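Local coordinates for macrophage receptor MARCO (Mus musculus, PDB 2OYA), which probably serves as a macrophage scavenger receptor that recognises ligands through basic and acidic clusters on its C-terminal cysteine-rich domain, at residues Asp32-Asn37 / Gly51-Ser56; Trp65-Asn70 / Ser82-Gly87. One frame throughout, in Å; residues are numbered along the deposited sequence. Where two conformers were deposited one is given.

Interaction 1: residues Asp32-Asn37 / Gly51-Ser56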
loop_
_atom_site.group_PDB
_atom_site.type_symbol
_atom_site.label_atom_id
_atom_site.label_comp_id
_atom_site.label_asym_id
_atom_site.label_seq_id
_atom_site.Cartn_x
_atom_site.Cartn_y
_atom_site.Cartn_z
ATOM N N ASP A 32 -3.558 -7.195 8.219
ATOM C CA ASP A 32 -2.858 -8.113 9.130
ATOM C C ASP A 32 -1.363 -7.802 9.093
ATOM O O ASP A 32 -0.742 -7.935 8.038
ATOM C CB ASP A 32 -3.045 -9.579 8.711
ATOM C CG ASP A 32 -4.481 -10.076 8.825
ATOM O OD1 ASP A 32 -5.301 -9.486 9.571
ATOM O OD2 ASP A 32 -4.778 -11.100 8.162
ATOM N N ASP A 33 -0.796 -7.400 10.235
ATOM C CA ASP A 33 0.667 -7.070 10.345
ATOM C C ASP A 33 1.089 -5.832 9.549
ATOM O O ASP A 33 2.276 -5.572 9.395
ATOM C CB ASP A 33 1.584 -8.239 9.908
ATOM C CG ASP A 33 1.423 -9.484 10.755
ATOM O OD1 ASP A 33 1.100 -9.375 11.963
ATOM O OD2 ASP A 33 1.665 -10.581 10.188
ATOM N N TRP A 34 0.121 -5.073 9.036
ATOM C CA TRP A 34 0.412 -3.887 8.231
ATOM C C TRP A 34 0.867 -2.792 9.178
ATOM O O TRP A 34 0.119 -2.375 10.059
ATOM C CB TRP A 34 -0.824 -3.463 7.449
ATOM C CG TRP A 34 -0.647 -2.268 6.553
ATOM C CD1 TRP A 34 -1.120 -0.996 6.758
ATOM C CD2 TRP A 34 0.021 -2.251 5.286
ATOM N NE1 TRP A 34 -0.785 -0.189 5.694
ATOM C CE2 TRP A 34 -0.083 -0.934 4.777
ATOM C CE3 TRP A 34 0.704 -3.224 4.532
ATOM C CZ2 TRP A 34 0.480 -0.555 3.543
ATOM C CZ3 TRP A 34 1.260 -2.852 3.298
ATOM C CH2 TRP A 34 1.146 -1.519 2.823
ATOM N N ASP A 35 2.113 -2.353 9.019
ATOM C CA ASP A 35 2.682 -1.404 9.976
ATOM C C ASP A 35 3.370 -0.216 9.273
ATOM O O ASP A 35 3.337 -0.123 8.059
ATOM C CB ASP A 35 3.588 -2.134 10.998
ATOM C CG ASP A 35 4.852 -2.699 10.387
ATOM O OD1 ASP A 35 5.534 -3.484 11.088
ATOM O OD2 ASP A 35 5.176 -2.374 9.218
ATOM N N ASN A 36 3.962 0.704 10.044
ATOM C CA ASN A 36 4.592 1.899 9.459
ATOM C C ASN A 36 5.717 1.573 8.477
ATOM O O ASN A 36 5.936 2.318 7.514
ATOM C CB ASN A 36 5.073 2.845 10.561
ATOM C CG ASN A 36 3.912 3.574 11.260
ATOM O OD1 ASN A 36 2.813 3.703 10.707
ATOM N ND2 ASN A 36 4.151 4.032 12.493
ATOM N N ASN A 37 6.420 0.473 8.721
ATOM C CA ASN A 37 7.509 0.039 7.831
ATOM C C ASN A 37 6.940 -0.352 6.480
ATOM O O ASN A 37 7.455 0.062 5.439
ATOM C CB ASN A 37 8.307 -1.127 8.434
ATOM C CG ASN A 37 9.200 -0.690 9.582
ATOM O OD1 ASN A 37 9.616 0.467 9.666
ATOM N ND2 ASN A 37 9.490 -1.618 10.481
ATOM N N GLY A 51 5.521 6.744 5.195
ATOM C CA GLY A 51 4.140 6.262 5.203
ATOM C C GLY A 51 3.761 5.938 6.639
ATOM O O GLY A 51 4.576 5.441 7.419
ATOM N N ARG A 52 2.520 6.228 6.989
ATOM C CA ARG A 52 1.927 5.730 8.231
ATOM C C ARG A 52 0.827 4.738 7.889
ATOM O O ARG A 52 0.019 4.981 6.992
ATOM C CB ARG A 52 1.366 6.872 9.073
ATOM C CG ARG A 52 2.493 7.756 9.671
ATOM C CD ARG A 52 1.911 8.929 10.419
ATOM N NE ARG A 52 1.012 8.442 11.461
ATOM C CZ ARG A 52 -0.306 8.599 11.463
ATOM N NH1 ARG A 52 -1.020 8.095 12.454
ATOM N NH2 ARG A 52 -0.915 9.266 10.489
ATOM N N ALA A 53 0.818 3.612 8.588
ATOM C CA ALA A 53 -0.178 2.580 8.366
ATOM C C ALA A 53 -1.523 2.976 8.958
ATOM O O ALA A 53 -1.609 3.407 10.108
ATOM C CB ALA A 53 0.284 1.260 8.987
ATOM N N LEU A 54 -2.564 2.809 8.154
ATOM C CA LEU A 54 -3.940 3.005 8.618
ATOM C C LEU A 54 -4.628 1.652 8.632
ATOM O O LEU A 54 -4.839 1.020 7.584
ATOM C CB LEU A 54 -4.702 4.006 7.736
ATOM C CG LEU A 54 -4.019 5.350 7.472
ATOM C CD1 LEU A 54 -4.851 6.160 6.463
ATOM C CD2 LEU A 54 -3.761 6.130 8.752
ATOM N N SER A 55 -4.998 1.212 9.831
ATOM C CA SER A 55 -5.618 -0.108 9.979
ATOM C C SER A 55 -7.087 -0.036 9.565
ATOM O O SER A 55 -7.760 0.964 9.810
ATOM C CB SER A 55 -5.472 -0.577 11.427
ATOM O OG SER A 55 -6.129 -1.821 11.644
ATOM N N SER A 56 -7.570 -1.085 8.899
ATOM C CA SER A 56 -8.999 -1.211 8.560
ATOM C C SER A 56 -9.574 0.042 7.900
ATOM O O SER A 56 -10.651 0.537 8.256
ATOM C CB SER A 56 -9.791 -1.671 9.794
ATOM O OG SER A 56 -9.319 -2.962 10.213
HETATM O O HOH W 1 0.362 4.132 11.974
HETATM O O HOH W 2 2.714 6.974 13.449
#
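Asn36 OD1 is gripped twice: by the backbone N-H of Ala53, with Ala53 N 2.9 Å from Asn36 OD1, and by a water that donates to it. The N-H bond is nearly straight (165° at the hydrogen), and its donor lies in the carbonyl plane of the amide. The water, 2.8 Å from Asn36 OD1, also donates to Ala53 O, so both polar groups of the Ala53 backbone are tied to one side-chain oxygen, one directly and one through solvent. With CG anti to its own carbonyl carbon (chi1 -73°), Asn36 sends the amide across to the strand, where OD1 also lies 3.3 Å from Arg52 CA. On the other side of the amide, ND2 reaches a second water only weakly; that water accepts a bond from Arg52 NE in the plane of the guanidinium, whose NH2 forms a salt bridge with Glu100.

Beside this polar bridge the contact is apolar. The Ala53 methyl points into the turn, with CB 3.4 Å from Asp35 C and 3.5 Å from Trp34 CD1, approaching the indole obliquely. Trp34 holds CG anti to its backbone N (chi1 -179°), which lays the pyrrole side of the buried ring along the strand; NE1 donates to Gly98 O.

Asp35 is the N-cap of helix 36-45, and through Asn36 the first turn of that helix sits on strand 51-54, an outermost strand of its antiparallel sheet, whose backbone bonds to strand 98-101 run from Arg52 to Glu100 and from Leu54 to Gly98.

Interaction 2: residues Trp65-Asn70 / Ser82-Gly87. With SO4 (sulfate ion), chain C.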
loop_
_atom_site.group_PDB
_atom_site.type_symbol
_atom_site.label_atom_id
_atom_site.label_comp_id
_atom_site.label_asym_id
_atom_site.label_seq_id
_atom_site.Cartn_x
_atom_site.Cartn_y
_atom_site.Cartn_z
ATOM N N TRP A 65 -4.932 -8.874 -2.685
ATOM C CA TRP A 65 -3.692 -9.493 -3.176
ATOM C C TRP A 65 -2.640 -9.825 -2.122
ATOM O O TRP A 65 -1.872 -10.771 -2.301
ATOM C CB TRP A 65 -3.032 -8.632 -4.242
ATOM C CG TRP A 65 -3.700 -8.631 -5.599
ATOM C CD1 TRP A 65 -3.935 -7.551 -6.377
ATOM C CD2 TRP A 65 -4.176 -9.776 -6.338
ATOM N NE1 TRP A 65 -4.533 -7.934 -7.560
ATOM C CE2 TRP A 65 -4.684 -9.294 -7.564
ATOM C CE3 TRP A 65 -4.210 -11.155 -6.080
ATOM C CZ2 TRP A 65 -5.251 -10.136 -8.526
ATOM C CZ3 TRP A 65 -4.766 -12.001 -7.052
ATOM C CH2 TRP A 65 -5.274 -11.482 -8.257
ATOM N N LEU A 66 -2.553 -9.006 -1.080
ATOM C CA LEU A 66 -1.494 -9.143 -0.064
ATOM C C LEU A 66 -2.042 -9.275 1.354
ATOM O O LEU A 66 -3.085 -8.709 1.683
ATOM C CB LEU A 66 -0.535 -7.954 -0.127
ATOM C CG LEU A 66 0.314 -7.802 -1.392
ATOM C CD1 LEU A 66 1.112 -6.502 -1.314
ATOM C CD2 LEU A 66 1.226 -9.026 -1.591
ATOM N N ASP A 67 -1.331 -10.045 2.174
ATOM C CA ASP A 67 -1.679 -10.250 3.579
ATOM C C ASP A 67 -0.371 -10.552 4.319
ATOM O O ASP A 67 0.603 -11.041 3.715
ATOM C CB ASP A 67 -2.671 -11.421 3.711
ATOM C CG ASP A 67 -3.270 -11.551 5.102
ATOM O OD1 ASP A 67 -3.151 -10.610 5.899
ATOM O OD2 ASP A 67 -3.918 -12.596 5.377
ATOM N N ASN A 68 -0.344 -10.221 5.607
ATOM C CA ASN A 68 0.837 -10.413 6.454
ATOM C C ASN A 68 2.106 -9.842 5.842
ATOM O O ASN A 68 3.160 -10.483 5.856
ATOM C CB ASN A 68 1.001 -11.897 6.821
ATOM C CG ASN A 68 -0.254 -12.467 7.433
ATOM O OD1 ASN A 68 -0.915 -13.323 6.841
ATOM N ND2 ASN A 68 -0.635 -11.942 8.591
ATOM N N VAL A 69 1.995 -8.618 5.307
ATOM C CA VAL A 69 3.171 -7.925 4.794
ATOM C C VAL A 69 4.105 -7.589 5.964
ATOM O O VAL A 69 3.672 -7.007 6.967
ATOM C CB VAL A 69 2.787 -6.651 4.016
ATOM C CG1 VAL A 69 4.031 -5.977 3.417
ATOM C CG2 VAL A 69 1.766 -6.986 2.906
ATOM N N ASN A 70 5.375 -7.968 5.822
ATOM C CA ASN A 70 6.376 -7.737 6.859
ATOM C C ASN A 70 7.666 -7.152 6.292
ATOM O O ASN A 70 8.704 -7.808 6.281
ATOM C CB ASN A 70 6.648 -9.033 7.623
ATOM C CG ASN A 70 5.620 -9.295 8.695
ATOM O OD1 ASN A 70 5.679 -8.715 9.782
ATOM N ND2 ASN A 70 4.670 -10.179 8.406
ATOM N N SER A 82 8.898 -9.486 2.609
ATOM C CA SER A 82 8.303 -10.726 3.049
ATOM C C SER A 82 6.797 -10.493 3.236
ATOM O O SER A 82 6.391 -9.435 3.736
ATOM C CB SER A 82 8.916 -11.139 4.374
ATOM O OG SER A 82 8.294 -12.317 4.828
ATOM N N LYS A 83 5.998 -11.484 2.840
ATOM C CA LYS A 83 4.529 -11.416 2.901
ATOM C C LYS A 83 3.949 -12.799 2.578
ATOM O O LYS A 83 4.685 -13.694 2.139
ATOM C CB LYS A 83 4.011 -10.340 1.919
ATOM C CG LYS A 83 4.367 -10.589 0.455
ATOM C CD LYS A 83 4.687 -9.305 -0.314
ATOM C CE LYS A 83 5.065 -9.640 -1.750
ATOM N NZ LYS A 83 6.290 -10.497 -1.826
ATOM N N ASN A 84 2.647 -12.993 2.800
ATOM C CA ASN A 84 1.977 -14.213 2.346
ATOM C C ASN A 84 2.166 -14.363 0.836
ATOM O O ASN A 84 2.481 -13.385 0.147
ATOM C CB ASN A 84 0.473 -14.170 2.653
ATOM C CG ASN A 84 0.116 -14.627 4.066
ATOM O OD1 ASN A 84 -1.067 -14.859 4.363
ATOM N ND2 ASN A 84 1.109 -14.758 4.935
ATOM N N SER A 85 1.969 -15.580 0.323
ATOM C CA SER A 85 1.812 -15.807 -1.115
ATOM C C SER A 85 0.805 -14.775 -1.646
ATOM O O SER A 85 -0.153 -14.453 -0.954
ATOM C CB SER A 85 1.265 -17.216 -1.374
ATOM O OG SER A 85 2.169 -18.216 -0.980
ATOM N N TRP A 86 1.032 -14.254 -2.855
ATOM C CA TRP A 86 0.082 -13.334 -3.472
ATOM C C TRP A 86 -1.281 -14.008 -3.575
ATOM O O TRP A 86 -1.379 -15.160 -4.039
ATOM C CB TRP A 86 0.542 -12.928 -4.859
ATOM C CG TRP A 86 1.732 -12.008 -4.898
ATOM C CD1 TRP A 86 3.059 -12.367 -4.942
ATOM C CD2 TRP A 86 1.701 -10.584 -4.932
ATOM N NE1 TRP A 86 3.856 -11.244 -4.979
ATOM C CE2 TRP A 86 3.048 -10.134 -4.982
ATOM C CE3 TRP A 86 0.665 -9.631 -4.914
ATOM C CZ2 TRP A 86 3.382 -8.781 -5.037
ATOM C CZ3 TRP A 86 1.009 -8.267 -4.979
ATOM C CH2 TRP A 86 2.354 -7.867 -5.038
ATOM N N GLY A 87 -2.310 -13.306 -3.104
ATOM C CA GLY A 87 -3.682 -13.778 -3.136
ATOM C C GLY A 87 -4.077 -14.740 -2.025
ATOM O O GLY A 87 -5.242 -15.143 -1.953
HETATM S S SO4 C . 4.269 -16.122 -4.414
HETATM O O1 SO4 C . 2.836 -15.762 -4.439
HETATM O O2 SO4 C . 4.915 -15.633 -3.194
HETATM O O3 SO4 C . 4.380 -17.577 -4.483
HETATM O O4 SO4 C . 4.932 -15.564 -5.587
HETATM O O HOH W 3 0.167 -11.927 0.311
HETATM O O HOH W 4 10.796 -8.176 4.153
#
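Three backbone hydrogen bonds join Trp65-Asn70 to Ser82-Gly87, which run in roughly opposite directions: Gly87 N to Trp65 O (2.7 Å), Asn84 N to Asp67 O (3.0 Å) and Asn70 N to Ser82 O (2.7 Å). The Gly87 donor stands 33° out of the Trp65 carbonyl plane. CA-H...O contacts add to them: Trp86 CA approaches the Trp65 O already bonded to Gly87 N, and Lys83 CA approaches Asn68 O. One water accepts from Asp67 N and donates to Ser85 O; another joins Ser82 N to Asn70 O.

The apolar part centres on a CH-pi contact: Leu66 CD2 sits 3.5 Å from the centroid of the Trp86 six-membered ring, over one face. Lys83 CD lies 3.7 Å from Leu66 CD2; the lysine's chi1 of 60° runs the chain alongside Leu66, while NZ goes on to Cys81 O. Trp65 CB meets the edge of the Trp86 ring, and Gly87 CA the edge of Trp65. Tyr22 stacks on Trp86 and meets Trp65 edge-to-face.

A sulfate, probably from the crystallisation liquor, accepts a bond from Trp86 N. The arrangement fits the compact, disulfide-braced SRCR domain, in which long loops fold back on short strands; here the Cys71-Cys81 disulfide closes the intervening loop.

How the interactions relate
From the N terminus, the chain passes strands 17-22 and 25-29 and enters 32-37, a turn that runs into the start of helix 36-45. Interaction 1 closes the loop containing that helix when strand 51-54 returns to this segment. The chain then reaches strand 64-66, and interaction 2 closes a second loop, free of helix and strand, between 65-70 and 82-87. The two loops follow in series, neither nested nor crossed, with centres about 13 Å apart. They meet through 32-33: Asp33 OD2 probably accepts a hydrogen bond from Asn68 ND2. The turn leading into the helix, which packs on the antiparallel sheet, is thereby joined to the loop that follows the outermost strand 64-66 of the mixed sheet.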